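3-keto-5-aminohexanoate cleavage enzyme (Burkholderia xenovorans LB400, PDB 3E49) probably cleaves beta-keto acids such as 3-keto-5-aminohexanoate, using a zinc ion bound in a TIM-barrel fold. Local coordinates at residues 214-217 with 218-222; 182-185 with 186-190; 147-151 with 152-156. All blocks are in the same frame, centred on the assembly; numbering follows the deposited sequence. Where two conformers were deposited one is given.

Contact 1 of 3, residues 214-217 with 218-222; sequences LAHM and RRTAD
H216 is met by R219 at the edge of its imidazole and by T220 over one face. In one of two deposited H216 conformers, and so with some doubt, R219 NH1 donates to H216 ND1 at 2.9 Å from close to the ring plane. The bond is bent, with an N-H...N angle of 145°. A turn in the R219 chain at chi3 (-64°) carries the guanidinium over A215 O and sets its NH2 3.6 Å from A215 CB. T220 OG1 stands 3.6 Å above the imidazole plane of that conformer and donates to H216 O at 2.8 Å; T220 N reaches the same oxygen at 2.9 Å from the opposite face of the carbonyl plane, so two donors grip one acceptor. R218, with its chain extended, leaves this cluster for a weak NE bond to D222 OD2 (3.1 Å), within a salt bridge, while its NH1 bonds Q250 beside a bound 2-ethoxyethanol. In the same H216 conformer NE2 bonds D213 of the second subunit and the two H216 rings stack; R219 NE forms a salt bridge with E212 of the third subunit. Helix 211-225 links strands 195-201 and 229-235: selenomethionine M217 packs on T199 and F201, L214 on W231, and T220 on helix 176-187.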
# COMPACT_ATOMS: atom_id res chain seq x y z
N LEU A 214 -2.60 -6.88 6.38
CA LEU A 214 -4.01 -6.53 6.63
C LEU A 214 -4.55 -5.46 5.67
O LEU A 214 -5.68 -5.62 5.11
CB LEU A 214 -4.21 -6.16 8.11
CG LEU A 214 -5.61 -5.75 8.60
CD1 LEU A 214 -5.74 -5.99 10.12
CD2 LEU A 214 -5.91 -4.25 8.18
N ALA A 215 -3.81 -4.37 5.49
CA ALA A 215 -4.22 -3.28 4.55
C ALA A 215 -4.39 -3.86 3.14
O ALA A 215 -5.28 -3.49 2.40
CB ALA A 215 -3.19 -2.11 4.54
N HIS A 216 -3.51 -4.76 2.73
CA HIS A 216 -3.66 -5.29 1.38
C HIS A 216 -4.86 -6.21 1.22
O HIS A 216 -5.55 -6.18 0.19
CB HIS A 216 -2.41 -5.97 0.91
CG HIS A 216 -2.41 -6.29 -0.53
ND1 HIS A 216 -2.42 -5.33 -1.52
CD2 HIS A 216 -2.43 -7.49 -1.18
CE1 HIS A 216 -2.40 -5.90 -2.69
NE2 HIS A 216 -2.38 -7.20 -2.53
N MSE A 217 -5.17 -7.00 2.23
CA MSE A 217 -6.34 -7.81 2.15
C MSE A 217 -7.59 -6.93 2.02
O MSE A 217 -8.44 -7.21 1.20
CB MSE A 217 -6.42 -8.72 3.38
CG MSE A 217 -5.35 -9.83 3.45
SE MSE A 217 -5.36 -11.07 2.02
CE MSE A 217 -7.10 -11.95 2.39
N ARG A 218 -7.66 -5.83 2.78
CA ARG A 218 -8.82 -4.93 2.65
C ARG A 218 -8.90 -4.26 1.29
O ARG A 218 -9.95 -4.13 0.68
CB ARG A 218 -8.78 -3.83 3.69
CG ARG A 218 -10.06 -3.01 3.62
CD ARG A 218 -9.91 -1.67 4.23
NE ARG A 218 -11.17 -0.98 4.04
CZ ARG A 218 -11.55 0.14 4.63
NH1 ARG A 218 -10.78 0.74 5.51
NH2 ARG A 218 -12.75 0.63 4.37
N ARG A 219 -7.77 -3.76 0.80
CA ARG A 219 -7.72 -3.09 -0.49
C ARG A 219 -8.17 -4.03 -1.60
O ARG A 219 -8.91 -3.62 -2.52
CB ARG A 219 -6.20 -2.72 -0.66
CG ARG A 219 -5.69 -2.04 -1.79
CD ARG A 219 -4.16 -2.12 -1.67
NE ARG A 219 -3.68 -1.40 -0.50
CZ ARG A 219 -2.58 -1.75 0.19
NH1 ARG A 219 -1.91 -2.84 -0.12
NH2 ARG A 219 -2.21 -1.04 1.24
N THR A 220 -7.78 -5.30 -1.50
CA THR A 220 -8.06 -6.30 -2.53
C THR A 220 -9.55 -6.55 -2.51
O THR A 220 -10.17 -6.50 -3.56
CB THR A 220 -7.39 -7.55 -2.28
OG1 THR A 220 -5.96 -7.27 -2.33
CG2 THR A 220 -7.69 -8.62 -3.35
N ALA A 221 -10.00 -6.83 -1.32
CA ALA A 221 -11.47 -7.12 -1.12
C ALA A 221 -12.28 -5.92 -1.56
O ALA A 221 -13.32 -6.08 -2.25
CB ALA A 221 -11.72 -7.48 0.30
N ASP A 222 -11.89 -4.72 -1.14
CA ASP A 222 -12.66 -3.52 -1.54
C ASP A 222 -12.77 -3.43 -3.06
O ASP A 222 -13.83 -3.13 -3.61
CB ASP A 222 -12.02 -2.23 -1.03
CG ASP A 222 -12.23 -1.99 0.44
OD1 ASP A 222 -13.07 -2.67 1.05
OD2 ASP A 222 -11.54 -1.09 1.00

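Contact 2 of 3, residues 182-185 with 186-190; sequences LAHF and VDRKL
F185 O accepts from L190 N at 2.9 Å, the bond that closes the C-terminal end of helix 176-187. One step inside it, K189 N donates to V186 O at 2.8 Å; with the positive phi of K189, this pair makes a Schellman motif. Before the turn, L182 O takes V186 N, A183 O takes D187 N, and H184 O takes R188 N, the last at 3.1 Å with a more bent N-H...O angle of 140°. R188 then folds back over the last turn. Its CD lies over one face of the H184 imidazole in a CH-pi contact, 3.8 Å from the centroid, and the bend at chi3 (52°) brings NH1 within 3.2 Å of H184 NE2 and 3.7 Å of F185 CE1. The H184 ring and the guanidinium are steeply inclined, 70° between planes. H184 NE2 is hydrogen-bonded to a partner beyond the two segments, and R188 NH2 has a weak ion pair with E156. Y122 of the second subunit meets the H184 ring and also packs on R188. L190 CD1 reaches the edge of the F185 ring, 3.9 Å from F185 CD1. The chemistry is thus divided: backbone bonds and an apolar contact end the helix, while R188 lies against H184 and alongside F185, its charge close to the like charge of R144 of the second subunit, which E156 would probably offset only in part.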
# COMPACT_ATOMS: atom_id res chain seq x y z
N LEU A 182 -12.45 -16.34 -4.46
CA LEU A 182 -13.85 -16.02 -4.17
C LEU A 182 -14.42 -15.19 -5.30
O LEU A 182 -15.56 -15.42 -5.70
CB LEU A 182 -14.01 -15.27 -2.84
CG LEU A 182 -15.40 -14.83 -2.35
CD1 LEU A 182 -16.37 -15.97 -2.25
CD2 LEU A 182 -15.24 -14.09 -1.01
N ALA A 183 -13.66 -14.22 -5.81
CA ALA A 183 -14.13 -13.37 -6.93
C ALA A 183 -14.51 -14.23 -8.16
O ALA A 183 -15.47 -13.94 -8.84
CB ALA A 183 -13.08 -12.31 -7.31
N HIS A 184 -13.77 -15.30 -8.38
CA HIS A 184 -14.02 -16.24 -9.46
C HIS A 184 -15.42 -16.81 -9.31
O HIS A 184 -16.19 -16.81 -10.28
CB HIS A 184 -12.99 -17.35 -9.43
CG HIS A 184 -13.23 -18.48 -10.39
ND1 HIS A 184 -13.10 -18.35 -11.75
CD2 HIS A 184 -13.52 -19.79 -10.17
CE1 HIS A 184 -13.32 -19.51 -12.33
NE2 HIS A 184 -13.57 -20.41 -11.39
N PHE A 185 -15.73 -17.31 -8.13
CA PHE A 185 -17.05 -17.88 -7.85
C PHE A 185 -18.16 -16.86 -7.83
O PHE A 185 -19.31 -17.18 -8.18
CB PHE A 185 -17.03 -18.68 -6.56
CG PHE A 185 -16.26 -19.93 -6.67
CD1 PHE A 185 -16.79 -21.03 -7.35
CD2 PHE A 185 -14.95 -20.03 -6.15
CE1 PHE A 185 -16.05 -22.20 -7.48
CE2 PHE A 185 -14.24 -21.19 -6.26
CZ PHE A 185 -14.77 -22.27 -6.94
N VAL A 186 -17.86 -15.64 -7.38
CA VAL A 186 -18.85 -14.58 -7.38
C VAL A 186 -19.18 -14.21 -8.83
O VAL A 186 -20.33 -14.02 -9.17
CB VAL A 186 -18.39 -13.33 -6.58
CG1 VAL A 186 -19.31 -12.12 -6.90
CG2 VAL A 186 -18.37 -13.65 -5.07
N ASP A 187 -18.16 -14.14 -9.67
CA ASP A 187 -18.38 -13.83 -11.08
C ASP A 187 -19.20 -14.90 -11.76
O ASP A 187 -19.95 -14.60 -12.70
CB ASP A 187 -17.05 -13.65 -11.82
CG ASP A 187 -16.35 -12.34 -11.45
OD1 ASP A 187 -16.95 -11.51 -10.73
OD2 ASP A 187 -15.17 -12.16 -11.86
N ARG A 188 -19.05 -16.15 -11.30
CA ARG A 188 -19.82 -17.27 -11.83
C ARG A 188 -21.20 -17.32 -11.17
O ARG A 188 -21.96 -18.24 -11.43
CB ARG A 188 -19.06 -18.59 -11.66
CG ARG A 188 -17.83 -18.70 -12.55
CD ARG A 188 -16.97 -19.89 -12.19
NE ARG A 188 -17.75 -21.12 -12.15
CZ ARG A 188 -17.32 -22.29 -11.67
NH1 ARG A 188 -16.09 -22.40 -11.14
NH2 ARG A 188 -18.13 -23.34 -11.69
N LYS A 189 -21.51 -16.34 -10.33
CA LYS A 189 -22.81 -16.26 -9.62
C LYS A 189 -23.08 -17.44 -8.71
O LYS A 189 -24.25 -17.73 -8.43
CB LYS A 189 -24.00 -16.12 -10.59
CG LYS A 189 -23.91 -14.99 -11.58
CD LYS A 189 -23.98 -13.65 -10.93
CE LYS A 189 -23.69 -12.56 -11.96
NZ LYS A 189 -23.56 -11.22 -11.34
N LEU A 190 -22.03 -18.10 -8.22
CA LEU A 190 -22.20 -19.29 -7.37
C LEU A 190 -22.31 -18.97 -5.87
O LEU A 190 -22.52 -19.86 -5.05
CB LEU A 190 -21.09 -20.31 -7.68
CG LEU A 190 -21.17 -20.84 -9.10
CD1 LEU A 190 -20.02 -21.80 -9.42
CD2 LEU A 190 -22.57 -21.49 -9.37

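Contact 3 of 3, residues 147-151 with 152-156; sequences VFKNT and FADIE
T151 holds OG1 between its backbone N and carbonyl carbon (chi1 64°), while D154 swings its carboxylate back beside its own backbone N (chi1 -69°), so that each side chain reaches the other's amide. D154 N donates to T151 OG1 at 3.1 Å, and T151 N donates to D154 OD2 at 3.0 Å. Both bonds are fairly straight, but T151 N comes from above the carboxylate plane, 38° out of it. The K149 side chain crosses that of D154 at about a right angle: it is extended until a bend at the last torsion, and NZ meets the syn lone pair of D154 OD2 at 2.7 Å in a salt bridge. Two donors on OD2 should favour a charged carboxylate, an effect the nearby D145 carboxylate of the second subunit would partly oppose. I155 N closes the first helical turn on T151 O at 2.9 Å. D145 also pairs with K149 NZ and hydrogen-bonds T151 OG1, while N118 of that subunit bonds N150 O. T151 is the N-cap of helix 152-163, and its reciprocal bonds with D154 form a capping box, here built into a subunit interface where the chain passes from short strand 147-148 into a helix of the TIM barrel.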
# COMPACT_ATOMS: atom_id res chain seq x y z
N VAL A 147 -1.53 -31.45 2.97
CA VAL A 147 -2.10 -30.28 2.33
C VAL A 147 -3.51 -30.12 2.83
O VAL A 147 -4.20 -31.12 2.98
CB VAL A 147 -2.12 -30.47 0.79
CG1 VAL A 147 -2.97 -29.41 0.13
CG2 VAL A 147 -0.72 -30.42 0.22
N PHE A 148 -3.94 -28.90 3.11
CA PHE A 148 -5.33 -28.69 3.44
C PHE A 148 -5.97 -28.49 2.06
O PHE A 148 -5.80 -27.45 1.44
CB PHE A 148 -5.54 -27.48 4.35
CG PHE A 148 -6.96 -27.35 4.88
CD1 PHE A 148 -7.73 -28.49 5.17
CD2 PHE A 148 -7.49 -26.10 5.22
CE1 PHE A 148 -9.01 -28.38 5.71
CE2 PHE A 148 -8.78 -25.99 5.78
CZ PHE A 148 -9.53 -27.13 6.02
N LYS A 149 -6.66 -29.53 1.57
CA LYS A 149 -7.23 -29.54 0.23
C LYS A 149 -8.61 -28.90 0.16
O LYS A 149 -9.51 -29.28 0.86
CB LYS A 149 -7.30 -30.98 -0.31
CG LYS A 149 -8.15 -31.15 -1.61
CD LYS A 149 -8.16 -32.62 -2.14
CE LYS A 149 -8.97 -32.79 -3.44
NZ LYS A 149 -10.45 -32.60 -3.25
N ASN A 150 -8.71 -27.88 -0.69
CA ASN A 150 -9.93 -27.14 -0.94
C ASN A 150 -9.86 -26.71 -2.42
O ASN A 150 -9.58 -25.55 -2.68
CB ASN A 150 -9.92 -25.89 -0.06
CG ASN A 150 -10.09 -26.19 1.42
OD1 ASN A 150 -11.17 -26.59 1.85
ND2 ASN A 150 -9.06 -25.91 2.23
N THR A 151 -10.02 -27.64 -3.36
CA THR A 151 -9.92 -27.37 -4.78
C THR A 151 -11.08 -26.55 -5.32
O THR A 151 -12.10 -26.36 -4.66
CB THR A 151 -9.85 -28.69 -5.61
OG1 THR A 151 -11.07 -29.41 -5.45
CG2 THR A 151 -8.64 -29.57 -5.18
N PHE A 152 -10.93 -26.07 -6.55
CA PHE A 152 -12.03 -25.35 -7.20
C PHE A 152 -13.31 -26.19 -7.30
O PHE A 152 -14.43 -25.67 -7.15
CB PHE A 152 -11.55 -24.79 -8.55
CG PHE A 152 -10.60 -23.64 -8.41
CD1 PHE A 152 -11.07 -22.43 -7.92
CD2 PHE A 152 -9.25 -23.74 -8.77
CE1 PHE A 152 -10.24 -21.35 -7.76
CE2 PHE A 152 -8.40 -22.67 -8.60
CZ PHE A 152 -8.90 -21.46 -8.08
N ALA A 153 -13.16 -27.50 -7.51
CA ALA A 153 -14.30 -28.42 -7.51
C ALA A 153 -14.91 -28.57 -6.13
O ALA A 153 -16.14 -28.54 -5.99
CB ALA A 153 -13.92 -29.81 -8.09
N ASP A 154 -14.07 -28.73 -5.12
CA ASP A 154 -14.53 -28.83 -3.73
C ASP A 154 -15.37 -27.61 -3.34
O ASP A 154 -16.45 -27.73 -2.77
CB ASP A 154 -13.34 -28.89 -2.77
CG ASP A 154 -12.53 -30.19 -2.87
OD1 ASP A 154 -13.07 -31.22 -3.33
OD2 ASP A 154 -11.34 -30.17 -2.46
N ILE A 155 -14.86 -26.43 -3.65
CA ILE A 155 -15.55 -25.19 -3.27
C ILE A 155 -16.88 -25.08 -4.00
O ILE A 155 -17.88 -24.78 -3.38
CB ILE A 155 -14.68 -23.94 -3.51
CG1 ILE A 155 -13.39 -24.01 -2.64
CG2 ILE A 155 -15.48 -22.69 -3.23
CD1 ILE A 155 -12.25 -23.15 -3.16
N GLU A 156 -16.87 -25.34 -5.30
CA GLU A 156 -18.10 -25.35 -6.08
C GLU A 156 -19.12 -26.32 -5.46
O GLU A 156 -20.30 -26.02 -5.34
CB GLU A 156 -17.79 -25.75 -7.52
CG GLU A 156 -18.99 -25.62 -8.45
CD GLU A 156 -18.68 -26.05 -9.88
OE1 GLU A 156 -17.48 -26.15 -10.27
OE2 GLU A 156 -19.64 -26.26 -10.64

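How the contacts relate
Along the chain the three contacts come in series, contact 3 first, then contact 2, then contact 1; each is local, so none nests in or crosses another and none encloses a long loop. Contact 3 opens helix 152-163, contact 2 ends helix 176-187, and contact 1 lies within helix 211-225, three successive helices around the barrel separated by strands 168-173 and 195-201. Contacts 2 and 3 touch: F185 packs against F152 and I155, joining the first two helices. Contact 1 stands apart, its nearest atoms about 8 Å from contact 2 and about 14 Å from contact 3. All three reach the second subunit, so this run of helices contributes to the assembly interface.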